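Local atomic coordinates of metallo-beta-lactamase family protein (Thermus thermophilus, PDB entry 2ZO4), a protein that probably acts as a zinc-dependent hydrolase of the metallo-beta-lactamase superfamily, holding two zinc ions in its active site, although its substrate is not established. Residues 99-102 with 108-111; 205-208 with 212-215; 294-299 with 312-317; 298-301 with 306-309. All coordinates share one frame; numbering follows the deposited sequence.

Interaction 1. Residues 99-102 with 108-111; sequences GHRF and AFAE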
loop_
_atom_site.group_PDB
_atom_site.type_symbol
_atom_site.label_atom_id
_atom_site.label_comp_id
_atom_site.label_asym_id
_atom_site.label_seq_id
_atom_site.Cartn_x
_atom_site.Cartn_y
_atom_site.Cartn_z
ATOM N N GLY A 99 -0.845 10.791 -1.483
ATOM C CA GLY A 99 0.238 10.223 -0.682
ATOM C C GLY A 99 1.618 10.782 -0.988
ATOM O O GLY A 99 2.414 11.005 -0.072
ATOM N N HIS A 100 1.905 11.002 -2.270
ATOM C CA HIS A 100 3.167 11.623 -2.688
ATOM C C HIS A 100 3.298 13.051 -2.151
ATOM O O HIS A 100 4.340 13.410 -1.606
ATOM C CB HIS A 100 3.324 11.594 -4.213
ATOM C CG HIS A 100 4.567 12.269 -4.710
ATOM N ND1 HIS A 100 5.833 11.893 -4.311
ATOM C CD2 HIS A 100 4.737 13.288 -5.587
ATOM C CE1 HIS A 100 6.728 12.657 -4.912
ATOM N NE2 HIS A 100 6.090 13.512 -5.691
ATOM N N ARG A 101 2.241 13.851 -2.306
ATOM C CA ARG A 101 2.194 15.209 -1.751
ATOM C C ARG A 101 2.380 15.216 -0.233
ATOM O O ARG A 101 3.060 16.089 0.312
ATOM C CB ARG A 101 0.886 15.912 -2.123
ATOM C CG ARG A 101 0.891 17.403 -1.792
ATOM C CD ARG A 101 -0.384 18.106 -2.205
ATOM N NE ARG A 101 -0.270 19.544 -1.952
ATOM C CZ ARG A 101 -1.294 20.366 -1.738
ATOM N NH1 ARG A 101 -2.541 19.911 -1.737
ATOM N NH2 ARG A 101 -1.067 21.657 -1.517
ATOM N N PHE A 102 1.777 14.237 0.440
ATOM C CA PHE A 102 1.919 14.072 1.888
ATOM C C PHE A 102 3.391 14.048 2.324
ATOM O O PHE A 102 3.757 14.676 3.325
ATOM C CB PHE A 102 1.184 12.807 2.349
ATOM C CG PHE A 102 1.314 12.520 3.819
ATOM C CD1 PHE A 102 0.445 13.105 4.735
ATOM C CD2 PHE A 102 2.303 11.659 4.287
ATOM C CE1 PHE A 102 0.561 12.842 6.092
ATOM C CE2 PHE A 102 2.428 11.390 5.642
ATOM C CZ PHE A 102 1.552 11.983 6.546
ATOM N N ALA A 108 0.941 20.177 3.911
ATOM C CA ALA A 108 -0.231 20.150 3.028
ATOM C C ALA A 108 -1.452 19.484 3.673
ATOM O O ALA A 108 -2.571 19.993 3.556
ATOM C CB ALA A 108 0.108 19.478 1.695
ATOM N N PHE A 109 -1.236 18.359 4.353
ATOM C CA PHE A 109 -2.335 17.608 4.969
ATOM C C PHE A 109 -2.236 17.510 6.496
ATOM O O PHE A 109 -3.038 16.821 7.127
ATOM C CB PHE A 109 -2.434 16.199 4.363
ATOM C CG PHE A 109 -2.771 16.184 2.894
ATOM C CD1 PHE A 109 -4.037 16.556 2.450
ATOM C CD2 PHE A 109 -1.827 15.777 1.957
ATOM C CE1 PHE A 109 -4.352 16.539 1.092
ATOM C CE2 PHE A 109 -2.132 15.754 0.597
ATOM C CZ PHE A 109 -3.396 16.137 0.163
ATOM N N ALA A 110 -1.261 18.205 7.081
ATOM C CA ALA A 110 -0.942 18.075 8.507
ATOM C C ALA A 110 -2.115 18.362 9.450
ATOM O O ALA A 110 -2.464 17.516 10.282
ATOM C CB ALA A 110 0.268 18.942 8.867
ATOM N N GLU A 111 -2.718 19.542 9.309
ATOM C CA GLU A 111 -3.833 19.971 10.160
ATOM C C GLU A 111 -5.060 19.071 10.010
ATOM O O GLU A 111 -5.691 18.705 11.007
ATOM C CB GLU A 111 -4.213 21.426 9.865
#

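Interaction 2. Residues 205-208 with 212-215; sequences YTRE and KDFL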
loop_
_atom_site.group_PDB
_atom_site.type_symbol
_atom_site.label_atom_id
_atom_site.label_comp_id
_atom_site.label_asym_id
_atom_site.label_seq_id
_atom_site.Cartn_x
_atom_site.Cartn_y
_atom_site.Cartn_z
ATOM N N TYR A 205 -5.817 12.576 2.944
ATOM C CA TYR A 205 -5.550 12.721 1.505
ATOM C C TYR A 205 -6.238 11.669 0.632
ATOM O O TYR A 205 -6.100 11.688 -0.590
ATOM C CB TYR A 205 -4.038 12.700 1.235
ATOM C CG TYR A 205 -3.309 11.491 1.792
ATOM C CD1 TYR A 205 -3.333 10.260 1.125
ATOM C CD2 TYR A 205 -2.586 11.583 2.980
ATOM C CE1 TYR A 205 -2.663 9.148 1.642
ATOM C CE2 TYR A 205 -1.913 10.479 3.504
ATOM C CZ TYR A 205 -1.953 9.268 2.829
ATOM O OH TYR A 205 -1.283 8.178 3.343
ATOM N N THR A 206 -6.967 10.757 1.268
ATOM C CA THR A 206 -7.573 9.604 0.608
ATOM C C THR A 206 -8.781 9.993 -0.258
ATOM O O THR A 206 -9.467 10.970 0.030
ATOM C CB THR A 206 -7.978 8.536 1.672
ATOM O OG1 THR A 206 -6.836 8.206 2.473
ATOM C CG2 THR A 206 -8.487 7.252 1.026
ATOM N N ARG A 207 -9.016 9.222 -1.324
ATOM C CA ARG A 207 -10.274 9.257 -2.086
ATOM C C ARG A 207 -11.475 9.052 -1.152
ATOM O O ARG A 207 -11.309 8.598 -0.018
ATOM C CB ARG A 207 -10.261 8.182 -3.182
ATOM C CG ARG A 207 -9.313 8.474 -4.353
ATOM C CD ARG A 207 -8.838 7.195 -5.053
ATOM N NE ARG A 207 -9.933 6.434 -5.661
ATOM C CZ ARG A 207 -10.439 6.660 -6.872
ATOM N NH1 ARG A 207 -9.955 7.634 -7.632
ATOM N NH2 ARG A 207 -11.435 5.910 -7.325
ATOM N N GLU A 208 -12.674 9.377 -1.635
ATOM C CA GLU A 208 -13.878 9.436 -0.792
ATOM C C GLU A 208 -14.271 8.126 -0.087
ATOM O O GLU A 208 -14.575 8.121 1.109
ATOM C CB GLU A 208 -15.065 9.978 -1.597
ATOM N N LYS A 212 -14.650 0.858 -0.833
ATOM C CA LYS A 212 -15.339 0.571 -2.095
ATOM C C LYS A 212 -14.338 0.365 -3.235
ATOM O O LYS A 212 -14.494 -0.552 -4.035
ATOM C CB LYS A 212 -16.336 1.685 -2.442
ATOM C CG LYS A 212 -17.248 1.364 -3.636
ATOM C CD LYS A 212 -18.411 2.346 -3.736
ATOM C CE LYS A 212 -19.264 2.049 -4.966
ATOM N NZ LYS A 212 -20.459 2.944 -5.038
ATOM N N ASP A 213 -13.319 1.222 -3.299
ATOM C CA ASP A 213 -12.190 1.049 -4.223
ATOM C C ASP A 213 -11.485 -0.288 -4.007
ATOM O O ASP A 213 -11.160 -0.984 -4.964
ATOM C CB ASP A 213 -11.150 2.157 -4.027
ATOM C CG ASP A 213 -11.571 3.485 -4.621
ATOM O OD1 ASP A 213 -12.348 3.510 -5.602
ATOM O OD2 ASP A 213 -11.094 4.515 -4.104
ATOM N N PHE A 214 -11.235 -0.618 -2.740
ATOM C CA PHE A 214 -10.485 -1.817 -2.368
ATOM C C PHE A 214 -11.199 -3.080 -2.811
ATOM O O PHE A 214 -10.573 -3.995 -3.339
ATOM C CB PHE A 214 -10.229 -1.862 -0.857
ATOM C CG PHE A 214 -9.356 -3.010 -0.424
ATOM C CD1 PHE A 214 -7.975 -2.970 -0.627
ATOM C CD2 PHE A 214 -9.911 -4.128 0.197
ATOM C CE1 PHE A 214 -7.161 -4.037 -0.227
ATOM C CE2 PHE A 214 -9.106 -5.198 0.599
ATOM C CZ PHE A 214 -7.731 -5.153 0.381
ATOM N N LEU A 215 -12.509 -3.122 -2.593
ATOM C CA LEU A 215 -13.314 -4.281 -2.962
ATOM C C LEU A 215 -13.448 -4.428 -4.482
ATOM O O LEU A 215 -13.474 -5.543 -5.003
ATOM C CB LEU A 215 -14.686 -4.243 -2.264
ATOM C CG LEU A 215 -14.654 -4.310 -0.725
ATOM C CD1 LEU A 215 -16.018 -3.989 -0.112
ATOM C CD2 LEU A 215 -14.143 -5.660 -0.223
#

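Interaction 3. Residues 294-299 with 312-317; sequences AHLEYL and YRYFRR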
loop_
_atom_site.group_PDB
_atom_site.type_symbol
_atom_site.label_atom_id
_atom_site.label_comp_id
_atom_site.label_asym_id
_atom_site.label_seq_id
_atom_site.Cartn_x
_atom_site.Cartn_y
_atom_site.Cartn_z
ATOM N N ALA A 294 -12.591 3.958 7.566
ATOM C CA ALA A 294 -12.908 3.530 6.199
ATOM C C ALA A 294 -14.166 2.662 6.130
ATOM O O ALA A 294 -14.975 2.799 5.208
ATOM C CB ALA A 294 -11.727 2.780 5.595
ATOM N N HIS A 295 -14.308 1.756 7.093
ATOM C CA HIS A 295 -15.467 0.874 7.149
ATOM C C HIS A 295 -16.735 1.623 7.555
ATOM O O HIS A 295 -17.810 1.364 7.014
ATOM C CB HIS A 295 -15.202 -0.307 8.080
ATOM C CG HIS A 295 -14.326 -1.361 7.474
ATOM N ND1 HIS A 295 -12.979 -1.168 7.249
ATOM C CD2 HIS A 295 -14.606 -2.609 7.036
ATOM C CE1 HIS A 295 -12.466 -2.257 6.704
ATOM N NE2 HIS A 295 -13.433 -3.145 6.560
ATOM N N LEU A 296 -16.598 2.550 8.503
ATOM C CA LEU A 296 -17.709 3.402 8.922
ATOM C C LEU A 296 -18.240 4.279 7.782
ATOM O O LEU A 296 -19.451 4.441 7.632
ATOM C CB LEU A 296 -17.299 4.276 10.108
ATOM C CG LEU A 296 -17.198 3.585 11.473
ATOM C CD1 LEU A 296 -16.320 4.399 12.410
ATOM C CD2 LEU A 296 -18.590 3.352 12.072
ATOM N N GLU A 297 -17.335 4.840 6.987
ATOM C CA GLU A 297 -17.731 5.723 5.888
ATOM C C GLU A 297 -18.329 4.952 4.711
ATOM O O GLU A 297 -19.158 5.482 3.966
ATOM C CB GLU A 297 -16.568 6.625 5.458
ATOM C CG GLU A 297 -16.308 7.782 6.436
ATOM C CD GLU A 297 -17.520 8.703 6.604
ATOM O OE1 GLU A 297 -17.771 9.531 5.708
ATOM O OE2 GLU A 297 -18.218 8.606 7.634
ATOM N N TYR A 298 -17.914 3.696 4.565
ATOM C CA TYR A 298 -18.527 2.778 3.614
ATOM C C TYR A 298 -19.978 2.491 4.015
ATOM O O TYR A 298 -20.884 2.526 3.176
ATOM C CB TYR A 298 -17.719 1.478 3.552
ATOM C CG TYR A 298 -18.225 0.465 2.550
ATOM C CD1 TYR A 298 -17.748 0.456 1.241
ATOM C CD2 TYR A 298 -19.167 -0.497 2.916
ATOM C CE1 TYR A 298 -18.204 -0.470 0.322
ATOM C CE2 TYR A 298 -19.631 -1.435 1.999
ATOM C CZ TYR A 298 -19.144 -1.415 0.709
ATOM O OH TYR A 298 -19.590 -2.343 -0.199
ATOM N N LEU A 299 -20.182 2.215 5.302
ATOM C CA LEU A 299 -21.512 1.936 5.842
ATOM C C LEU A 299 -22.426 3.157 5.791
ATOM O O LEU A 299 -23.627 3.025 5.543
ATOM C CB LEU A 299 -21.418 1.414 7.279
ATOM C CG LEU A 299 -20.834 0.008 7.481
ATOM C CD1 LEU A 299 -20.665 -0.294 8.958
ATOM C CD2 LEU A 299 -21.689 -1.060 6.809
ATOM N N TYR A 312 -17.660 13.450 15.980
ATOM C CA TYR A 312 -18.442 12.416 15.314
ATOM C C TYR A 312 -18.683 11.194 16.193
ATOM O O TYR A 312 -17.745 10.594 16.719
ATOM C CB TYR A 312 -17.785 11.990 13.994
ATOM C CG TYR A 312 -17.579 13.113 12.997
ATOM C CD1 TYR A 312 -16.297 13.518 12.643
ATOM C CD2 TYR A 312 -18.665 13.768 12.407
ATOM C CE1 TYR A 312 -16.092 14.539 11.727
ATOM C CE2 TYR A 312 -18.470 14.796 11.490
ATOM C CZ TYR A 312 -17.178 15.172 11.157
ATOM O OH TYR A 312 -16.961 16.181 10.257
ATOM N N ARG A 313 -19.956 10.851 16.351
ATOM C CA ARG A 313 -20.373 9.619 17.002
ATOM C C ARG A 313 -21.290 8.907 16.016
ATOM O O ARG A 313 -22.283 9.477 15.562
ATOM C CB ARG A 313 -21.101 9.902 18.331
ATOM C CG ARG A 313 -20.263 10.656 19.367
ATOM C CD ARG A 313 -20.883 10.612 20.778
ATOM N NE ARG A 313 -20.831 9.273 21.375
ATOM C CZ ARG A 313 -19.819 8.802 22.103
ATOM N NH1 ARG A 313 -18.750 9.552 22.343
ATOM N NH2 ARG A 313 -19.875 7.567 22.590
ATOM N N TYR A 314 -20.928 7.679 15.657
ATOM C CA TYR A 314 -21.683 6.895 14.681
ATOM C C TYR A 314 -22.725 6.009 15.362
ATOM O O TYR A 314 -22.515 5.535 16.478
ATOM C CB TYR A 314 -20.735 6.039 13.829
ATOM C CG TYR A 314 -19.893 6.819 12.834
ATOM C CD1 TYR A 314 -20.209 6.810 11.476
ATOM C CD2 TYR A 314 -18.779 7.555 13.250
ATOM C CE1 TYR A 314 -19.443 7.518 10.551
ATOM C CE2 TYR A 314 -18.006 8.275 12.335
ATOM C CZ TYR A 314 -18.344 8.245 10.985
ATOM O OH TYR A 314 -17.590 8.944 10.068
ATOM N N PHE A 315 -23.849 5.789 14.686
ATOM C CA PHE A 315 -24.907 4.918 15.201
ATOM C C PHE A 315 -25.483 4.042 14.094
ATOM O O PHE A 315 -25.462 4.415 12.920
ATOM C CB PHE A 315 -26.021 5.741 15.862
ATOM C CG PHE A 315 -26.577 6.825 14.981
ATOM C CD1 PHE A 315 -26.079 8.123 15.057
ATOM C CD2 PHE A 315 -27.594 6.551 14.072
ATOM C CE1 PHE A 315 -26.590 9.132 14.234
ATOM C CE2 PHE A 315 -28.108 7.552 13.248
ATOM C CZ PHE A 315 -27.603 8.841 13.327
ATOM N N ARG A 316 -25.994 2.878 14.478
ATOM C CA ARG A 316 -26.638 1.966 13.545
ATOM C C ARG A 316 -28.114 2.330 13.428
ATOM O O ARG A 316 -28.809 2.448 14.442
ATOM C CB ARG A 316 -26.506 0.524 14.045
ATOM C CG ARG A 316 -26.746 -0.538 12.984
ATOM C CD ARG A 316 -27.227 -1.869 13.576
ATOM N NE ARG A 316 -26.502 -2.267 14.786
ATOM C CZ ARG A 316 -27.080 -2.585 15.943
ATOM N NH1 ARG A 316 -28.401 -2.575 16.064
ATOM N NH2 ARG A 316 -26.333 -2.934 16.983
ATOM N N ARG A 317 -28.584 2.515 12.197
ATOM C CA ARG A 317 -30.002 2.770 11.941
ATOM C C ARG A 317 -30.804 1.487 12.146
ATOM O O ARG A 317 -30.349 0.406 11.753
ATOM C CB ARG A 317 -30.220 3.271 10.514
ATOM C CG ARG A 317 -29.507 4.560 10.172
ATOM C CD ARG A 317 -30.120 5.200 8.939
ATOM N NE ARG A 317 -29.259 6.240 8.378
ATOM C CZ ARG A 317 -29.171 7.484 8.841
ATOM N NH1 ARG A 317 -29.890 7.870 9.891
ATOM N NH2 ARG A 317 -28.359 8.349 8.248
#

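Interaction 4. Residues 298-301 with 306-309; sequences YLRE and GRGG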
loop_
_atom_site.group_PDB
_atom_site.type_symbol
_atom_site.label_atom_id
_atom_site.label_comp_id
_atom_site.label_asym_id
_atom_site.label_seq_id
_atom_site.Cartn_x
_atom_site.Cartn_y
_atom_site.Cartn_z
ATOM N N TYR A 298 -17.914 3.696 4.565
ATOM C CA TYR A 298 -18.527 2.778 3.614
ATOM C C TYR A 298 -19.978 2.491 4.015
ATOM O O TYR A 298 -20.884 2.526 3.176
ATOM C CB TYR A 298 -17.719 1.478 3.552
ATOM C CG TYR A 298 -18.225 0.465 2.550
ATOM C CD1 TYR A 298 -17.748 0.456 1.241
ATOM C CD2 TYR A 298 -19.167 -0.497 2.916
ATOM C CE1 TYR A 298 -18.204 -0.470 0.322
ATOM C CE2 TYR A 298 -19.631 -1.435 1.999
ATOM C CZ TYR A 298 -19.144 -1.415 0.709
ATOM O OH TYR A 298 -19.590 -2.343 -0.199
ATOM N N LEU A 299 -20.182 2.215 5.302
ATOM C CA LEU A 299 -21.512 1.936 5.842
ATOM C C LEU A 299 -22.426 3.157 5.791
ATOM O O LEU A 299 -23.627 3.025 5.543
ATOM C CB LEU A 299 -21.418 1.414 7.279
ATOM C CG LEU A 299 -20.834 0.008 7.481
ATOM C CD1 LEU A 299 -20.665 -0.294 8.958
ATOM C CD2 LEU A 299 -21.689 -1.060 6.809
ATOM N N ARG A 300 -21.849 4.337 6.021
ATOM C CA ARG A 300 -22.602 5.587 6.009
ATOM C C ARG A 300 -23.076 5.926 4.605
ATOM O O ARG A 300 -24.206 6.381 4.422
ATOM C CB ARG A 300 -21.777 6.738 6.600
ATOM C CG ARG A 300 -22.623 7.946 7.009
ATOM C CD ARG A 300 -21.840 8.967 7.827
ATOM N NE ARG A 300 -20.799 9.650 7.057
ATOM C CZ ARG A 300 -21.017 10.652 6.207
ATOM N NH1 ARG A 300 -22.251 11.103 5.984
ATOM N NH2 ARG A 300 -19.997 11.201 5.562
ATOM N N GLU A 301 -22.216 5.685 3.618
ATOM C CA GLU A 301 -22.556 5.917 2.214
ATOM C C GLU A 301 -23.714 5.022 1.777
ATOM O O GLU A 301 -24.573 5.444 1.006
ATOM C CB GLU A 301 -21.331 5.720 1.313
ATOM C CG GLU A 301 -21.486 6.273 -0.111
ATOM C CD GLU A 301 -22.178 5.301 -1.063
ATOM O OE1 GLU A 301 -22.179 4.080 -0.795
ATOM O OE2 GLU A 301 -22.716 5.759 -2.095
ATOM N N GLY A 306 -25.452 6.302 10.537
ATOM C CA GLY A 306 -25.442 7.756 10.500
ATOM C C GLY A 306 -24.442 8.252 11.518
ATOM O O GLY A 306 -23.810 7.449 12.213
ATOM N N ARG A 307 -24.299 9.573 11.611
ATOM C CA ARG A 307 -23.394 10.186 12.581
ATOM C C ARG A 307 -23.890 11.559 13.045
ATOM O O ARG A 307 -24.486 12.310 12.272
ATOM C CB ARG A 307 -21.957 10.270 12.031
ATOM C CG ARG A 307 -21.742 11.282 10.916
ATOM C CD ARG A 307 -20.313 11.265 10.388
ATOM N NE ARG A 307 -20.119 12.304 9.377
ATOM C CZ ARG A 307 -18.959 12.604 8.798
ATOM N NH1 ARG A 307 -17.847 11.946 9.113
ATOM N NH2 ARG A 307 -18.913 13.572 7.894
ATOM N N GLY A 308 -23.656 11.859 14.319
ATOM C CA GLY A 308 -23.914 13.181 14.876
ATOM C C GLY A 308 -22.606 13.945 14.919
ATOM O O GLY A 308 -21.577 13.442 14.466
ATOM N N GLY A 309 -22.642 15.157 15.458
ATOM C CA GLY A 309 -21.436 15.960 15.620
ATOM C C GLY A 309 -21.051 16.761 14.386
ATOM O O GLY A 309 -21.915 17.080 13.567
#

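Interaction 1. Residues 99-102 with 108-111
F109 packs against F102 and R101 through apolar contacts alone, without a hydrogen bond between 99-102 and 108-111. Its ring meets helix 99-104 at an edge: CD2 of F109 lies 4.1 Å from CA of F102, near the ring plane. The F102 ring replies with its own edge, CD1 of F102 standing 4.2 Å from CB of F109. F109 therefore fits beside the helix backbone and the root of F102, and the two rings are not stacked face to face. Next along the same side of the ring, CE2 of F109 touches CD of R101 at 4.1 Å, obliquely.

A flat cation also meets a methyl group. With CG anti to the backbone N (chi1 -170°) and the chain extended as far as NE, R101 reaches along A108, whose CB sits 3.6 Å above one face of the guanidinium, toward its rim, and 3.7 Å from NE. The guanidinium plane is turned 76° from the F109 ring. NE also forms a salt bridge with E105, so the charge is paired within the chain while one face receives the methyl.

F109 occupies the N-cap position of helix 110-119, and the F102 side chain is about 8 Å from that of the zinc ligand H72. The junction between the two helices is thus mainly an apolar surface contact, with R101 contributing its hydrocarbon chain and guanidinium face.

Interaction 2. Residues 205-208 with 212-215
R207 reaches across to D213 with a side chain whose tip, more than its root, makes the contact. CB already lies 3.9 Å from OD2 of D213. CD of R207 comes to 3.6 Å from OD2 of D213, and the bend at chi3 (63°) then swings NE and the guanidinium edge toward the carboxylate. NE donates to OD2 of D213 at 2.7 Å in a nearly straight bond (174°). Past CZ, NH2 of R207 donates to OD1 of D213 at 3.1 Å, again almost linearly. Both acceptors lie close to the guanidinium plane, but the carboxylate is tilted 38° from that plane: OD2 is met from above the carboxylate plane, and OD1 on its syn side but also well out of that plane. At the far tip, NH1 forms a salt bridge with E94, so two acidic residues share the arginine and probably balance its charge.

This side-on, bidentate salt bridge fixes the rotation of the guanidinium and ties the loop after strand 185-189 to the first turn of helix 210-222. It belongs to the metallo-beta-lactamase domain, near the dinuclear zinc site: the side chain of D213 is about 9 Å from that of the zinc ligand H171.

Interaction 3. Residues 294-299 with 312-317
Y314 lays one face of its ring on L296 and reaches E297 with its hydroxyl, so a single side chain of strand 313-316 touches two consecutive residues of helix 286-301. It loses more surface than either partner, and its contacts divide cleanly into an apolar face and a polar tip.

L296 supplies the apolar part. Its CB stands over the ring in a CH-pi contact, 4.1 Å from the ring centroid and 19° off the normal. The CD2 methyl rests at the base of the ring, 3.8 Å from CG of Y314, while CD1 approaches CD2 of Y314 at 4.1 Å. The leucine thus spreads from the root of the ring toward its rim. L258 and L271, from two other helices, also pack against L296 and extend the apolar core.

E297 takes the tip. Its chain folds at chi2 (-59°), bringing the carboxylate round to the tyrosine, and Y314 OH donates a short hydrogen bond of 2.5 Å to OE2 of E297. OE2 lies at the ring edge, near the ring plane, yet the hydroxyl meets it from above the carboxylate plane; ring and carboxylate are turned 75° apart. R307 NH1 also bonds to the tyrosine hydroxyl, so this oxygen is held by two groups. OE1 of E297 has its own salt bridge, to R300, which probably favours the charged glutamate.

A helix followed by a two-stranded antiparallel hairpin packed against it, in a region related to helix-turn-helix families, is consistent with a winged-helix-like C-terminal domain, and Y314 would then join the wing to the helical core.

Interaction 4. Residues 298-301 with 306-309
R300 NH2 is gripped by a salt bridge to OE1 of E297, one helical turn earlier, and the same nitrogen lies over one face of the R307 guanidinium. The two guanidinium groups are stacked, their centres 3.8 Å apart and their planes only 5° from parallel. They overlap with an offset: NE of R307 sits 3.5 Å above the R300 plane, toward its rim, and NH2 of R300 approaches NH2 of R307 at 3.5 Å. These last two atoms are both donors and make no hydrogen bond. Behind the flat groups the hydrocarbon parts also touch, with CD of R300 3.8 Å from CD of R307.

The pair spans the turn between the end of helix 286-301 and strand 305-308, the first strand of the C-terminal hairpin that would form the wing of a winged-helix-like domain. G306 passes the root of the R300 chain, its CA 4.5 Å from CG of R300.

Different torsions bring the cations face to face. R300 bends at chi3 (68°), whereas R307 runs extended from CG to NE after starting between its backbone N and carbonyl carbon (chi1 71°). The E297 carboxylate serves both cations: besides its bond to R300 it has a long, weak ion pair, through OE2, with R307 NH1, and it probably makes the stacking favourable. Y312 adds a cation-pi contact with R307.

From the N terminus, interaction 1 closes the short connection between helices 99-104 and 110-119, and interaction 2 closes the turn leading into helix 210-222. These two follow in series within the metallo-beta-lactamase domain, yet meet in space where Y205 packs on G99, F102 and F109. Interactions 3 and 4 both start on helix 286-301 and share Y298 and L299. The tight return of interaction 4 to strand 305-308 nests within the wider loop that interaction 3 closes at strand 313-316, its partner in the hairpin. Y298 packs against K212 and L215, joining the C-terminal pair of contacts to interaction 2.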